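Local coordinates for protein enzyme subtilase SubTY from Bacillus sp. TY145 (Bacillus sp., PDB 5FFN) that probably hydrolyses peptide bonds as a subtilisin-like serine endopeptidase of the subtilase family, with calcium and sodium ions bound to its fold, at residues L43-S48 and E236-T241; A262-A267 and R277-N282. All blocks are in the same frame, centred on the assembly; numbering follows the deposited sequence. Where two conformers were deposited one is given.

Contact 1: L43-S48 and E236-T241; sequences LDLAGS and ESTWYT
T238 reaches D44 and L45 from the end of strand 235-238, and its two branches divide the work. Its methyl CG2 meets the methylene CB of D44 at 3.9 Å, an apolar touch made by the stem of the aspartate rather than by its carboxylate. The other branch faces the leucine: T238 OG1 lies 4.3 Å from L45 CD1, a loose approach between a hydroxyl and a methyl. The chi1 of 48° sets OG1 between the backbone N and the carbonyl carbon, which turns CG2 to the aspartate and the hydroxyl to the leucine.

No hydrogen bond crosses between 43-48 and 236-241; the polar ends are anchored elsewhere. T238 OG1 is hydrogen-bonded to the carbonyl O of T74, while D44 OD2 has two partners, the hydroxyl of Y244 and the backbone N of V91. The carboxylate thus ties the loop to strand 244-247, the partner of 235-238, so the two segments are linked indirectly as well as by packing.

Within 43-48 the chain folds into a type II beta turn from L45 to S48, with G47 at positive phi (81°). The turn is closed by the backbone bond from S48 N to L45 O at 3.0 Å. A second bond to L45 O, from S48 OG, is doubtful, being unusually short and resting on one of two conformers of the serine.

The touching residues are buried where the loop between strands 29-35 and 49-54 meets the two-stranded antiparallel sheet of 235-238 and 244-247. Helix 72-81 borders both sides, with L81 against L45 and T79 against S237, and the backbone of S48 bonds to L100 of strand 99-104.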
ATOM      1  N   LEU A  43     -16.645   1.094  14.000  1.00 20.68           N
ATOM      2  CA  LEU A  43     -17.813   1.934  13.747  1.00 20.74           C
ATOM      3  C   LEU A  43     -17.755   2.606  12.378  1.00 20.44           C
ATOM      4  O   LEU A  43     -18.758   2.765  11.715  1.00 19.03           O
ATOM      5  CB  LEU A  43     -17.936   2.986  14.823  1.00 21.51           C
ATOM      6  CG  LEU A  43     -18.589   2.519  16.125  1.00 23.58           C
ATOM      7  CD1 LEU A  43     -18.537   3.634  17.114  1.00 24.65           C
ATOM      8  CD2 LEU A  43     -20.012   2.098  15.872  1.00 26.15           C
ATOM      9  N   ASP A  44     -16.543   2.936  11.944  1.00 20.80           N
ATOM     10  CA  ASP A  44     -16.358   3.590  10.639  1.00 20.18           C
ATOM     11  C   ASP A  44     -16.253   2.627   9.462  1.00 20.19           C
ATOM     12  O   ASP A  44     -16.213   3.063   8.324  1.00 18.10           O
ATOM     13  CB  ASP A  44     -15.163   4.534  10.720  1.00 20.33           C
ATOM     14  CG  ASP A  44     -15.323   5.604  11.785  1.00 21.12           C
ATOM     15  OD1 ASP A  44     -16.480   5.874  12.232  1.00 21.90           O
ATOM     16  OD2 ASP A  44     -14.309   6.205  12.173  1.00 16.69           O
ATOM     17  N   LEU A  45     -16.213   1.319   9.729  1.00 18.43           N
ATOM     18  CA  LEU A  45     -16.251   0.316   8.688  1.00 19.49           C
ATOM     19  C   LEU A  45     -17.519  -0.538   8.660  1.00 19.78           C
ATOM     20  O   LEU A  45     -17.726  -1.321   7.738  1.00 20.79           O
ATOM     21  CB  LEU A  45     -15.001  -0.605   8.818  1.00 19.14           C
ATOM     22  CG  LEU A  45     -13.637   0.081   8.796  1.00 18.93           C
ATOM     23  CD1 LEU A  45     -12.538  -0.977   8.912  1.00 18.57           C
ATOM     24  CD2 LEU A  45     -13.437   0.911   7.509  1.00 19.12           C
ATOM     25  N   ALA A  46     -18.397  -0.371   9.650  1.00 21.39           N
ATOM     26  CA  ALA A  46     -19.498  -1.268   9.830  1.00 20.89           C
ATOM     27  C   ALA A  46     -20.355  -1.319   8.608  1.00 20.46           C
ATOM     28  O   ALA A  46     -20.675  -0.287   8.033  1.00 21.65           O
ATOM     29  CB  ALA A  46     -20.313  -0.869  11.065  1.00 21.03           C
ATOM     30  N   GLY A  47     -20.696  -2.536   8.203  1.00 20.66           N
ATOM     31  CA  GLY A  47     -21.574  -2.791   7.070  1.00 21.61           C
ATOM     32  C   GLY A  47     -20.896  -2.710   5.718  1.00 21.41           C
ATOM     33  O   GLY A  47     -21.512  -3.012   4.673  1.00 22.92           O
ATOM     34  N   SER A  48     -19.610  -2.385   5.710  1.00 22.35           N
ATOM     35  CA  SER A  48     -18.880  -2.301   4.434  1.00 22.39           C
ATOM     36  C   SER A  48     -18.360  -3.637   3.937  1.00 21.93           C
ATOM     37  O   SER A  48     -18.260  -3.846   2.729  1.00 21.52           O
ATOM     38  CB  SER A  48     -17.721  -1.297   4.521  0.50 22.73           C
ATOM     39  OG  SER A  48     -16.723  -1.676   5.468  0.50 23.81           O
ATOM     40  N   GLU A 236      -3.450   9.298   9.565  1.00 15.60           N
ATOM     41  CA  GLU A 236      -4.450   8.820  10.520  1.00 15.99           C
ATOM     42  C   GLU A 236      -5.565   8.023   9.886  1.00 15.72           C
ATOM     43  O   GLU A 236      -6.116   8.376   8.832  1.00 16.02           O
ATOM     44  CB  GLU A 236      -5.037  10.025  11.262  1.00 16.38           C
ATOM     45  CG  GLU A 236      -5.999   9.673  12.355  1.00 19.38           C
ATOM     46  CD  GLU A 236      -6.456  10.901  13.159  1.00 22.76           C
ATOM     47  OE1 GLU A 236      -6.101  12.052  12.758  1.00 20.99           O
ATOM     48  OE2 GLU A 236      -7.113  10.678  14.215  1.00 19.55           O
ATOM     49  N   SER A 237      -5.909   6.891  10.505  1.00 14.65           N
ATOM     50  CA  SER A 237      -6.988   6.089  10.032  1.00 14.88           C
ATOM     51  C   SER A 237      -7.487   5.213  11.194  1.00 15.59           C
ATOM     52  O   SER A 237      -7.001   5.355  12.342  1.00 16.72           O
ATOM     53  CB  SER A 237      -6.537   5.209   8.838  1.00 13.27           C
ATOM     54  OG  SER A 237      -7.610   4.570   8.230  1.00 12.32           O
ATOM     55  N   THR A 238      -8.424   4.353  10.834  1.00 16.79           N
ATOM     56  CA  THR A 238      -9.063   3.353  11.696  1.00 17.63           C
ATOM     57  C   THR A 238      -8.029   2.328  12.214  1.00 19.17           C
ATOM     58  O   THR A 238      -7.063   2.020  11.528  1.00 17.91           O
ATOM     59  CB  THR A 238     -10.161   2.638  10.955  1.00 18.44           C
ATOM     60  OG1 THR A 238      -9.726   2.200   9.660  1.00 17.24           O
ATOM     61  CG2 THR A 238     -11.413   3.507  10.754  1.00 17.89           C
ATOM     62  N   TRP A 239      -8.271   1.805  13.421  1.00 19.37           N
ATOM     63  CA  TRP A 239      -7.347   0.875  14.079  1.00 19.09           C
ATOM     64  C   TRP A 239      -8.092  -0.315  14.662  1.00 18.30           C
ATOM     65  O   TRP A 239      -9.298  -0.264  14.919  1.00 18.59           O
ATOM     66  CB  TRP A 239      -6.543   1.603  15.134  1.00 19.62           C
ATOM     67  CG  TRP A 239      -5.277   0.946  15.560  1.00 19.65           C
ATOM     68  CD1 TRP A 239      -4.944   0.496  16.815  1.00 22.14           C
ATOM     69  CD2 TRP A 239      -4.148   0.698  14.736  1.00 20.65           C
ATOM     70  NE1 TRP A 239      -3.664  -0.005  16.814  1.00 21.35           N
ATOM     71  CE2 TRP A 239      -3.159   0.099  15.541  1.00 20.34           C
ATOM     72  CE3 TRP A 239      -3.874   0.935  13.381  1.00 18.98           C
ATOM     73  CZ2 TRP A 239      -1.916  -0.268  15.033  1.00 21.30           C
ATOM     74  CZ3 TRP A 239      -2.634   0.607  12.892  1.00 20.29           C
ATOM     75  CH2 TRP A 239      -1.673   0.003  13.708  1.00 20.34           C
ATOM     76  N   TYR A 240      -7.374  -1.437  14.778  1.00 18.34           N
ATOM     77  CA  TYR A 240      -8.000  -2.719  15.024  1.00 18.70           C
ATOM     78  C   TYR A 240      -8.627  -2.824  16.429  1.00 19.58           C
ATOM     79  O   TYR A 240      -9.481  -3.667  16.633  1.00 19.50           O
ATOM     80  CB  TYR A 240      -7.011  -3.897  14.820  1.00 20.19           C
ATOM     81  CG  TYR A 240      -6.024  -4.134  15.947  1.00 18.12           C
ATOM     82  CD1 TYR A 240      -4.926  -3.310  16.143  1.00 20.81           C
ATOM     83  CD2 TYR A 240      -6.171  -5.257  16.782  1.00 22.57           C
ATOM     84  CE1 TYR A 240      -4.026  -3.556  17.167  1.00 21.94           C
ATOM     85  CE2 TYR A 240      -5.279  -5.521  17.780  1.00 23.39           C
ATOM     86  CZ  TYR A 240      -4.220  -4.688  17.990  1.00 25.42           C
ATOM     87  OH  TYR A 240      -3.333  -4.970  19.019  1.00 26.99           O
ATOM     88  N   THR A 241      -8.208  -1.975  17.335  1.00 21.23           N
ATOM     89  CA  THR A 241      -8.819  -1.947  18.666  1.00 23.83           C
ATOM     90  C   THR A 241     -10.049  -1.047  18.788  1.00 25.11           C
ATOM     91  O   THR A 241     -10.659  -0.988  19.877  1.00 26.13           O
ATOM     92  CB  THR A 241      -7.795  -1.593  19.712  1.00 23.72           C
ATOM     93  OG1 THR A 241      -7.114  -0.394  19.360  1.00 24.24           O
ATOM     94  CG2 THR A 241      -6.776  -2.738  19.838  1.00 26.80           C
TER

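Contact 2: A262-A267 and R277-N282; sequences AKIWSA and RTELQN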
ATOM      1  N   ALA A 262     -11.625   3.565  -6.846  1.00 11.11           N
ATOM      2  CA  ALA A 262     -13.032   3.142  -6.593  1.00 11.76           C
ATOM      3  C   ALA A 262     -14.017   4.294  -6.819  1.00 12.45           C
ATOM      4  O   ALA A 262     -15.111   4.100  -7.407  1.00 12.56           O
ATOM      5  CB  ALA A 262     -13.173   2.611  -5.190  1.00 11.82           C
ATOM      6  N   LYS A 263     -13.616   5.473  -6.359  1.00 12.79           N
ATOM      7  CA  LYS A 263     -14.382   6.710  -6.513  1.00 12.95           C
ATOM      8  C   LYS A 263     -14.595   7.042  -7.990  1.00 12.66           C
ATOM      9  O   LYS A 263     -15.747   7.305  -8.406  1.00 13.15           O
ATOM     10  CB  LYS A 263     -13.735   7.852  -5.736  1.00 13.23           C
ATOM     11  CG  LYS A 263     -14.544   9.165  -5.689  1.00 13.24           C
ATOM     12  CD  LYS A 263     -13.733  10.268  -5.023  1.00 15.08           C
ATOM     13  CE  LYS A 263     -14.421  11.617  -5.073  1.00 16.54           C
ATOM     14  NZ  LYS A 263     -15.771  11.669  -4.392  1.00 14.76           N
ATOM     15  N   ILE A 264     -13.511   6.996  -8.775  1.00 12.99           N
ATOM     16  CA  ILE A 264     -13.564   7.244 -10.207  1.00 12.60           C
ATOM     17  C   ILE A 264     -14.461   6.196 -10.897  1.00 12.90           C
ATOM     18  O   ILE A 264     -15.365   6.542 -11.694  1.00 12.71           O
ATOM     19  CB  ILE A 264     -12.136   7.277 -10.825  1.00 12.72           C
ATOM     20  CG1 ILE A 264     -11.321   8.457 -10.235  1.00 12.40           C
ATOM     21  CG2 ILE A 264     -12.162   7.333 -12.358  1.00 11.75           C
ATOM     22  CD1 ILE A 264      -9.808   8.376 -10.566  1.00 13.23           C
ATOM     23  N   TRP A 265     -14.263   4.927 -10.533  1.00 12.87           N
ATOM     24  CA  TRP A 265     -14.958   3.832 -11.201  1.00 13.09           C
ATOM     25  C   TRP A 265     -16.476   3.905 -10.981  1.00 13.60           C
ATOM     26  O   TRP A 265     -17.247   3.657 -11.891  1.00 15.70           O
ATOM     27  CB  TRP A 265     -14.438   2.487 -10.716  1.00 13.25           C
ATOM     28  CG  TRP A 265     -14.486   1.427 -11.738  1.00 12.24           C
ATOM     29  CD1 TRP A 265     -15.084   1.469 -12.992  1.00 13.28           C
ATOM     30  CD2 TRP A 265     -13.812   0.170 -11.669  1.00 13.58           C
ATOM     31  NE1 TRP A 265     -14.842   0.297 -13.665  1.00 15.47           N
ATOM     32  CE2 TRP A 265     -14.043  -0.505 -12.892  1.00 15.85           C
ATOM     33  CE3 TRP A 265     -13.030  -0.460 -10.690  1.00 14.99           C
ATOM     34  CZ2 TRP A 265     -13.525  -1.773 -13.154  1.00 15.03           C
ATOM     35  CZ3 TRP A 265     -12.546  -1.741 -10.962  1.00 12.85           C
ATOM     36  CH2 TRP A 265     -12.777  -2.356 -12.178  1.00 12.63           C
ATOM     37  N   SER A 266     -16.855   4.226  -9.750  1.00 14.69           N
ATOM     38  CA  SER A 266     -18.243   4.375  -9.356  1.00 14.90           C
ATOM     39  C   SER A 266     -18.914   5.486 -10.161  1.00 16.56           C
ATOM     40  O   SER A 266     -20.073   5.344 -10.590  1.00 16.09           O
ATOM     41  CB  SER A 266     -18.340   4.672  -7.873  1.00 15.08           C
ATOM     42  OG  SER A 266     -19.712   4.874  -7.514  1.00 16.56           O
ATOM     43  N   ALA A 267     -18.166   6.560 -10.425  1.00 16.51           N
ATOM     44  CA  ALA A 267     -18.681   7.692 -11.187  1.00 17.61           C
ATOM     45  C   ALA A 267     -18.740   7.435 -12.707  1.00 19.21           C
ATOM     46  O   ALA A 267     -19.363   8.221 -13.467  1.00 19.55           O
ATOM     47  CB  ALA A 267     -17.850   8.905 -10.872  1.00 18.75           C
ATOM     48  N   ARG A 277      -7.207   2.628 -14.984  1.00  9.14           N
ATOM     49  CA  ARG A 277      -5.777   2.783 -14.753  1.00 11.25           C
ATOM     50  C   ARG A 277      -5.216   3.926 -15.587  1.00 11.39           C
ATOM     51  O   ARG A 277      -4.389   4.713 -15.111  1.00 11.37           O
ATOM     52  CB  ARG A 277      -5.039   1.501 -15.130  1.00 10.55           C
ATOM     53  CG  ARG A 277      -3.560   1.572 -14.889  1.00 12.41           C
ATOM     54  CD  ARG A 277      -2.893   0.270 -15.097  1.00 11.86           C
ATOM     55  NE  ARG A 277      -1.463   0.330 -14.792  1.00 12.76           N
ATOM     56  CZ  ARG A 277      -0.614  -0.668 -15.014  1.00 13.83           C
ATOM     57  NH1 ARG A 277      -1.011  -1.791 -15.587  1.00 14.23           N
ATOM     58  NH2 ARG A 277       0.650  -0.546 -14.661  1.00 13.15           N
ATOM     59  N   THR A 278      -5.676   4.006 -16.846  1.00 11.63           N
ATOM     60  CA  THR A 278      -5.215   5.041 -17.760  1.00 12.06           C
ATOM     61  C   THR A 278      -5.602   6.426 -17.244  1.00 10.63           C
ATOM     62  O   THR A 278      -4.846   7.379 -17.391  1.00 10.52           O
ATOM     63  CB  THR A 278      -5.808   4.775 -19.171  1.00 12.68           C
ATOM     64  OG1 THR A 278      -5.208   3.578 -19.656  1.00 17.19           O
ATOM     65  CG2 THR A 278      -5.543   5.873 -20.136  1.00 16.54           C
ATOM     66  N   GLU A 279      -6.787   6.529 -16.683  1.00 10.36           N
ATOM     67  CA  GLU A 279      -7.299   7.797 -16.177  1.00 10.75           C
ATOM     68  C   GLU A 279      -6.583   8.162 -14.858  1.00 10.54           C
ATOM     69  O   GLU A 279      -6.339   9.334 -14.606  1.00  9.68           O
ATOM     70  CB  GLU A 279      -8.809   7.738 -16.054  1.00 13.09           C
ATOM     71  CG  GLU A 279      -9.453   8.856 -15.347  1.00 13.41           C
ATOM     72  CD  GLU A 279      -9.302  10.249 -15.961  1.00 11.63           C
ATOM     73  OE1 GLU A 279      -8.619  10.499 -16.979  1.00 11.01           O
ATOM     74  OE2 GLU A 279      -9.850  11.161 -15.325  1.00 13.30           O
ATOM     75  N   LEU A 280      -6.210   7.175 -14.051  1.00 10.29           N
ATOM     76  CA  LEU A 280      -5.287   7.467 -12.920  1.00 10.09           C
ATOM     77  C   LEU A 280      -3.973   8.093 -13.406  1.00 10.40           C
ATOM     78  O   LEU A 280      -3.466   9.067 -12.826  1.00 10.40           O
ATOM     79  CB  LEU A 280      -5.020   6.229 -12.039  1.00 11.75           C
ATOM     80  CG  LEU A 280      -6.161   5.712 -11.173  1.00 13.03           C
ATOM     81  CD1 LEU A 280      -5.776   4.308 -10.597  1.00 16.92           C
ATOM     82  CD2 LEU A 280      -6.490   6.704 -10.052  1.00 14.73           C
ATOM     83  N   GLN A 281      -3.421   7.533 -14.469  1.00  9.57           N
ATOM     84  CA  GLN A 281      -2.217   8.044 -15.062  1.00 10.85           C
ATOM     85  C   GLN A 281      -2.454   9.471 -15.592  1.00  9.78           C
ATOM     86  O   GLN A 281      -1.619  10.350 -15.382  1.00 10.70           O
ATOM     87  CB  GLN A 281      -1.773   7.106 -16.162  1.00 10.34           C
ATOM     88  CG  GLN A 281      -1.373   5.707 -15.647  1.00 11.91           C
ATOM     89  CD  GLN A 281      -1.079   4.733 -16.789  1.00 14.19           C
ATOM     90  OE1 GLN A 281      -1.270   5.100 -17.948  1.00 14.86           O
ATOM     91  NE2 GLN A 281      -0.665   3.481 -16.468  1.00 10.58           N
ATOM     92  N   ASN A 282      -3.593   9.696 -16.279  1.00 10.32           N
ATOM     93  CA  ASN A 282      -3.893  11.020 -16.885  1.00  9.94           C
ATOM     94  C   ASN A 282      -3.987  12.066 -15.773  1.00 10.30           C
ATOM     95  O   ASN A 282      -3.390  13.134 -15.870  1.00 11.42           O
ATOM     96  CB  ASN A 282      -5.218  11.012 -17.661  1.00 10.22           C
ATOM     97  CG  ASN A 282      -5.194  10.130 -18.896  1.00 11.69           C
ATOM     98  OD1 ASN A 282      -4.125   9.813 -19.453  1.00 14.13           O
ATOM     99  ND2 ASN A 282      -6.363   9.742 -19.336  1.00 11.11           N
TER
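I264 points its CD1 methyl nearly end-on at the CD2 methyl of L280, the two carbons 3.8 Å apart and the side chains crossing at a slant. With CG1 anti to the carbonyl carbon (chi1 -64°) and the chain extended beyond it (chi2 168°), CD1 projects from helix 250-267 to the leucine. L280 leaves its own helix to one side of I264, and its CD2 branch turns back to make the touch.

The second branch of I264 serves a second neighbour. CG2 lies 4.3 Å from CG of E279, so the aliphatic part of the glutamate flanks the isoleucine while its carboxylate engages its own helix. There OE2 forms a salt bridge with R283, and OE1 receives a weak hydrogen bond from N282 ND2 at 3.3 Å. These polar partners hold the carboxylate along helix 273-286, beside the apolar patch.

I264 thus touches two consecutive residues of the other helix with one branch each, while the backbones stay well apart: the CA atoms of I264 and E279 are 8.7 Å from each other. No hydrogen bond joins the two segments. L276 and R283 extend the packing around I264 along helix 273-286, and W265 beside it packs on L276 as well as on I29 of strand 29-35.

This is apolar helix-helix packing of sequence neighbours, joined by a short connection, in the alpha/beta fold of the subtilases; S251, the probable nucleophile of a Ser-His-Asp triad, lies in the first turn of helix 250-267.

Both segments of contact 1 precede those of contact 2 in the sequence; the two centres are 24 Å apart and the nearest atoms about 11 Å. Strand 29-35 relates to both: the loop carrying 43-48 follows it, and residues of 262-267 pack on it. Contact 1 joins that loop to a small two-stranded sheet beside helix 72-81, whereas contact 2 pairs helices 250-267 and 273-286. The probable catalytic residues D35, H72 and S251 belong to strand 29-35 and helices 72-81 and 250-267. Within one subtilase fold, contact 1 therefore borders the helix that holds H72, and contact 2 packs the helix that holds S251.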